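Local coordinates for protein phosphoinositol-specific phospholipase C (Pseudomonas sp., PDB 5FYP) that probably cleaves phosphatidylinositol lipids on the glycerol side of the phosphodiester, releasing diacylglycerol, in a calcium-dependent manner, at residues A[235-247]-A[256-268]. Sequence-based numbering, arbitrary orientation. Where two conformers were deposited one is given.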
loop_
_atom_site.group_PDB
_atom_site.type_symbol
_atom_site.label_atom_id
_atom_site.label_comp_id
_atom_site.label_asym_id
_atom_site.label_seq_id
_atom_site.Cartn_x
_atom_site.Cartn_y
_atom_site.Cartn_z
ATOM N N TYR A 235 0.928 -7.522 -13.872
ATOM C CA TYR A 235 1.164 -7.682 -12.440
ATOM C C TYR A 235 0.209 -6.882 -11.576
ATOM O O TYR A 235 0.285 -6.944 -10.361
ATOM C CB TYR A 235 2.618 -7.315 -12.092
ATOM C CG TYR A 235 3.655 -8.248 -12.668
ATOM C CD1 TYR A 235 4.058 -9.395 -11.972
ATOM C CD2 TYR A 235 4.186 -8.041 -13.911
ATOM C CE1 TYR A 235 4.990 -10.268 -12.511
ATOM C CE2 TYR A 235 5.117 -8.921 -14.466
ATOM C CZ TYR A 235 5.502 -10.045 -13.766
ATOM O OH TYR A 235 6.388 -10.948 -14.281
ATOM N N VAL A 236 -0.662 -6.075 -12.182
ATOM C CA VAL A 236 -1.473 -5.138 -11.404
ATOM C C VAL A 236 -2.612 -5.842 -10.661
ATOM O O VAL A 236 -3.531 -6.371 -11.280
ATOM C CB VAL A 236 -2.017 -4.038 -12.339
ATOM C CG1 VAL A 236 -3.051 -3.170 -11.669
ATOM C CG2 VAL A 236 -0.863 -3.188 -12.869
ATOM N N ALA A 237 -2.550 -5.729 -9.335
ATOM C CA ALA A 237 -3.538 -6.303 -8.436
ATOM C C ALA A 237 -4.147 -5.258 -7.506
ATOM O O ALA A 237 -4.915 -5.581 -6.595
ATOM C CB ALA A 237 -2.917 -7.416 -7.604
ATOM N N MET A 238 -3.808 -3.981 -7.751
ATOM C CA MET A 238 -4.199 -2.854 -6.924
ATOM C C MET A 238 -4.301 -1.630 -7.819
ATOM O O MET A 238 -3.608 -1.557 -8.837
ATOM C CB MET A 238 -3.179 -2.579 -5.823
ATOM C CG MET A 238 -3.047 -3.722 -4.834
ATOM S SD MET A 238 -2.341 -3.079 -3.299
ATOM C CE MET A 238 -2.331 -4.537 -2.255
ATOM N N ASN A 239 -5.164 -0.691 -7.439
ATOM C CA ASN A 239 -5.356 0.531 -8.223
ATOM C C ASN A 239 -5.487 1.723 -7.287
ATOM O O ASN A 239 -6.108 1.641 -6.240
ATOM C CB ASN A 239 -6.581 0.417 -9.125
ATOM C CG ASN A 239 -6.350 -0.574 -10.253
ATOM O OD1 ASN A 239 -6.663 -1.779 -10.133
ATOM N ND2 ASN A 239 -5.776 -0.091 -11.337
ATOM N N ASN A 240 -4.901 2.854 -7.714
ATOM C CA ASN A 240 -4.829 4.070 -6.905
ATOM C C ASN A 240 -5.601 5.179 -7.632
ATOM O O ASN A 240 -5.329 5.502 -8.783
ATOM C CB ASN A 240 -3.388 4.515 -6.573
ATOM C CG ASN A 240 -3.254 5.283 -5.220
ATOM O OD1 ASN A 240 -3.655 4.878 -4.092
ATOM N ND2 ASN A 240 -2.580 6.395 -5.340
ATOM N N MET A 241 -6.544 5.768 -6.902
ATOM C CA MET A 241 -7.451 6.772 -7.448
ATOM C C MET A 241 -7.498 8.004 -6.580
ATOM O O MET A 241 -7.686 7.921 -5.376
ATOM C CB MET A 241 -8.861 6.212 -7.568
ATOM C CG MET A 241 -8.919 5.290 -8.778
ATOM S SD MET A 241 -8.637 3.552 -8.563
ATOM C CE MET A 241 -9.647 3.150 -7.050
ATOM N N GLY A 242 -7.380 9.160 -7.208
ATOM C CA GLY A 242 -7.720 10.404 -6.543
ATOM C C GLY A 242 -9.225 10.590 -6.512
ATOM O O GLY A 242 -10.012 9.831 -7.084
ATOM N N LYS A 243 -9.646 11.666 -5.835
ATOM C CA LYS A 243 -11.060 11.932 -5.606
ATOM C C LYS A 243 -11.884 11.903 -6.894
ATOM O O LYS A 243 -12.970 11.332 -6.922
ATOM C CB LYS A 243 -11.201 13.296 -4.887
ATOM C CG LYS A 243 -12.609 13.838 -4.770
ATOM C CD LYS A 243 -12.685 15.099 -3.921
ATOM C CE LYS A 243 -11.941 16.299 -4.505
ATOM N NZ LYS A 243 -12.000 17.460 -3.565
ATOM N N GLY A 244 -11.373 12.560 -7.919
ATOM C CA GLY A 244 -12.094 12.693 -9.166
ATOM C C GLY A 244 -12.256 11.398 -9.930
ATOM O O GLY A 244 -13.080 11.307 -10.825
ATOM N N ASP A 245 -11.455 10.386 -9.588
ATOM C CA ASP A 245 -11.435 9.091 -10.259
ATOM C C ASP A 245 -11.986 7.952 -9.440
ATOM O O ASP A 245 -11.876 6.789 -9.838
ATOM C CB ASP A 245 -10.009 8.804 -10.672
ATOM C CG ASP A 245 -9.520 9.779 -11.728
ATOM O OD1 ASP A 245 -10.267 10.085 -12.684
ATOM O OD2 ASP A 245 -8.409 10.313 -11.641
ATOM N N LYS A 246 -12.632 8.287 -8.317
ATOM C CA LYS A 246 -13.063 7.219 -7.394
ATOM C C LYS A 246 -14.119 6.310 -7.942
ATOM O O LYS A 246 -14.313 5.207 -7.443
ATOM C CB LYS A 246 -13.529 7.800 -6.084
ATOM C CG LYS A 246 -14.837 8.573 -6.154
ATOM C CD LYS A 246 -15.258 8.988 -4.749
ATOM C CE LYS A 246 -16.579 9.705 -4.723
ATOM N NZ LYS A 246 -16.994 9.938 -3.313
ATOM N N SER A 247 -14.835 6.748 -8.983
ATOM C CA SER A 247 -15.821 5.862 -9.630
ATOM C C SER A 247 -15.178 4.560 -10.109
ATOM O O SER A 247 -15.861 3.541 -10.211
ATOM C CB SER A 247 -16.512 6.578 -10.800
ATOM O OG SER A 247 -15.613 6.996 -11.790
ATOM N N SER A 256 -11.340 -7.738 -8.405
ATOM C CA SER A 256 -10.597 -8.196 -7.206
ATOM C C SER A 256 -9.226 -7.550 -7.129
ATOM O O SER A 256 -8.253 -8.167 -6.695
ATOM C CB SER A 256 -10.518 -9.703 -7.101
ATOM O OG SER A 256 -11.846 -10.206 -6.989
ATOM N N HIS A 257 -9.155 -6.265 -7.534
ATOM C CA HIS A 257 -7.964 -5.459 -7.246
ATOM C C HIS A 257 -8.247 -4.591 -6.029
ATOM O O HIS A 257 -9.343 -4.069 -5.876
ATOM C CB HIS A 257 -7.633 -4.517 -8.409
ATOM C CG HIS A 257 -7.240 -5.198 -9.688
ATOM N ND1 HIS A 257 -6.778 -4.463 -10.743
ATOM C CD2 HIS A 257 -7.256 -6.472 -10.104
ATOM C CE1 HIS A 257 -6.531 -5.264 -11.763
ATOM N NE2 HIS A 257 -6.831 -6.487 -11.411
ATOM N N ILE A 258 -7.242 -4.368 -5.181
ATOM C CA ILE A 258 -7.439 -3.528 -4.000
ATOM C C ILE A 258 -7.386 -2.072 -4.410
ATOM O O ILE A 258 -6.318 -1.553 -4.823
ATOM C CB ILE A 258 -6.421 -3.827 -2.900
ATOM C CG1 ILE A 258 -6.371 -5.309 -2.558
ATOM C CG2 ILE A 258 -6.702 -2.982 -1.670
ATOM C CD1 ILE A 258 -7.684 -5.922 -2.147
ATOM N N GLY A 259 -8.522 -1.383 -4.301
ATOM C CA GLY A 259 -8.625 0.033 -4.664
ATOM C C GLY A 259 -8.406 0.931 -3.489
ATOM O O GLY A 259 -8.984 0.707 -2.423
ATOM N N ARG A 260 -7.624 1.986 -3.711
ATOM C CA ARG A 260 -7.409 3.041 -2.712
ATOM C C ARG A 260 -7.850 4.363 -3.314
ATOM O O ARG A 260 -7.522 4.667 -4.466
ATOM C CB ARG A 260 -5.954 3.120 -2.297
ATOM C CG ARG A 260 -5.669 4.172 -1.234
ATOM C CD ARG A 260 -4.331 3.907 -0.544
ATOM N NE ARG A 260 -3.949 4.895 0.463
ATOM C CZ ARG A 260 -3.416 6.053 0.178
ATOM N NH1 ARG A 260 -3.284 6.445 -1.084
ATOM N NH2 ARG A 260 -3.043 6.851 1.180
ATOM N N VAL A 261 -8.601 5.133 -2.518
ATOM C CA VAL A 261 -9.038 6.481 -2.906
ATOM C C VAL A 261 -8.508 7.483 -1.905
ATOM O O VAL A 261 -8.762 7.343 -0.692
ATOM C CB VAL A 261 -10.560 6.603 -3.006
ATOM C CG1 VAL A 261 -10.984 8.050 -3.218
ATOM C CG2 VAL A 261 -11.065 5.723 -4.132
ATOM N N TRP A 262 -7.784 8.481 -2.394
ATOM C CA TRP A 262 -7.219 9.533 -1.570
ATOM C C TRP A 262 -7.806 10.888 -1.967
ATOM O O TRP A 262 -8.284 11.060 -3.090
ATOM C CB TRP A 262 -5.679 9.528 -1.675
ATOM C CG TRP A 262 -5.174 9.698 -3.062
ATOM C CD1 TRP A 262 -4.940 8.740 -3.979
ATOM C CD2 TRP A 262 -4.869 10.943 -3.693
ATOM N NE1 TRP A 262 -4.527 9.302 -5.165
ATOM C CE2 TRP A 262 -4.456 10.656 -4.997
ATOM C CE3 TRP A 262 -4.895 12.280 -3.265
ATOM C CZ2 TRP A 262 -4.077 11.663 -5.906
ATOM C CZ3 TRP A 262 -4.516 13.287 -4.166
ATOM C CH2 TRP A 262 -4.124 12.962 -5.466
ATOM N N GLY A 263 -7.788 11.821 -1.021
ATOM C CA GLY A 263 -8.251 13.170 -1.256
ATOM C C GLY A 263 -9.731 13.388 -1.100
ATOM O O GLY A 263 -10.204 14.464 -1.428
ATOM N N ASP A 264 -10.451 12.401 -0.596
ATOM C CA ASP A 264 -11.925 12.477 -0.531
ATOM C C ASP A 264 -12.405 12.510 0.918
ATOM O O ASP A 264 -13.396 11.901 1.273
ATOM C CB ASP A 264 -12.556 11.315 -1.293
ATOM C CG ASP A 264 -13.988 11.568 -1.702
ATOM O OD1 ASP A 264 -14.343 12.758 -1.952
ATOM O OD2 ASP A 264 -14.744 10.596 -1.872
ATOM N N ASP A 265 -11.772 13.366 1.707
ATOM C CA ASP A 265 -11.970 13.376 3.150
ATOM C C ASP A 265 -13.347 13.793 3.641
ATOM O O ASP A 265 -13.698 13.513 4.783
ATOM C CB ASP A 265 -10.934 14.305 3.812
ATOM C CG ASP A 265 -9.524 13.803 3.601
ATOM O OD1 ASP A 265 -9.061 13.926 2.428
ATOM O OD2 ASP A 265 -8.961 13.233 4.540
ATOM N N GLU A 266 -14.092 14.537 2.832
ATOM C CA GLU A 266 -15.407 15.052 3.271
ATOM C C GLU A 266 -16.520 14.070 2.986
ATOM O O GLU A 266 -17.658 14.345 3.316
ATOM C CB GLU A 266 -15.671 16.405 2.653
ATOM C CG GLU A 266 -14.847 17.515 3.305
ATOM C CD GLU A 266 -13.370 17.502 2.982
ATOM O OE1 GLU A 266 -13.014 17.556 1.778
ATOM O OE2 GLU A 266 -12.566 17.512 3.920
ATOM N N VAL A 267 -16.181 12.911 2.442
ATOM C CA VAL A 267 -17.104 11.800 2.243
ATOM C C VAL A 267 -16.835 10.745 3.320
ATOM O O VAL A 267 -15.703 10.399 3.589
ATOM C CB VAL A 267 -16.968 11.249 0.821
ATOM C CG1 VAL A 267 -17.770 9.966 0.626
ATOM C CG2 VAL A 267 -17.401 12.323 -0.171
ATOM N N SER A 268 -17.891 10.276 3.965
ATOM C CA SER A 268 -17.777 9.380 5.099
ATOM C C SER A 268 -17.295 7.994 4.727
ATOM O O SER A 268 -17.385 7.567 3.562
ATOM C CB SER A 268 -19.117 9.232 5.793
ATOM O OG SER A 268 -19.976 8.449 4.990
HETATM O O HOH W 1 -4.206 8.414 -8.112
HETATM O O HOH W 2 -12.135 16.320 -0.669
HETATM O O HOH W 3 -9.206 16.749 -2.540
HETATM O O HOH W 4 -16.364 12.904 -3.772
#
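Lys246 spans from Val261 to Asp264 beside two parallel strands, 238-242 and 258-262, which helix 249-254 joins as a beta-alpha-beta unit of the TIM-barrel-like fold. The strands pair through their backbones: Asn239 N and O bond Ile258 O and Arg260 N, and Met241 N and O bond Arg260 O and Trp262 N. The CB of Lys246 rests between both methyls of Val261, 3.8 Å from CG2. CG turns into the position between the backbone N and the carbonyl carbon (chi1 70°), and from there the chain runs fully extended: CD passes 3.3 Å from Asp264 OD2, and NZ closes a salt bridge of 2.8 Å on the syn lone pair of that oxygen, with the methyls of Val267 alongside. Gln275 OE1 accepts a further hydrogen bond from NZ. At the other end of the strands, His257 ND1 gives a hydrogen bond of 2.8 Å to Asn239 OD1, with the ring and amide nearly coplanar (6°); Ala237 CA lies over the ring face. NE2 bonds Gln166 O, so with acceptors at both nitrogens the ring is probably protonated. Gly242 CA packs on the five-membered ring of Trp262, 3.8 Å from its centroid. Arg260 NH2 pairs with Glu48, a calcium ligand, as a second-shell arginine. Lys246 and His272 NE2 both grip Asp264 OD2 and a water holds OD1, probably keeping the carboxylate ionised and fixed in rotation.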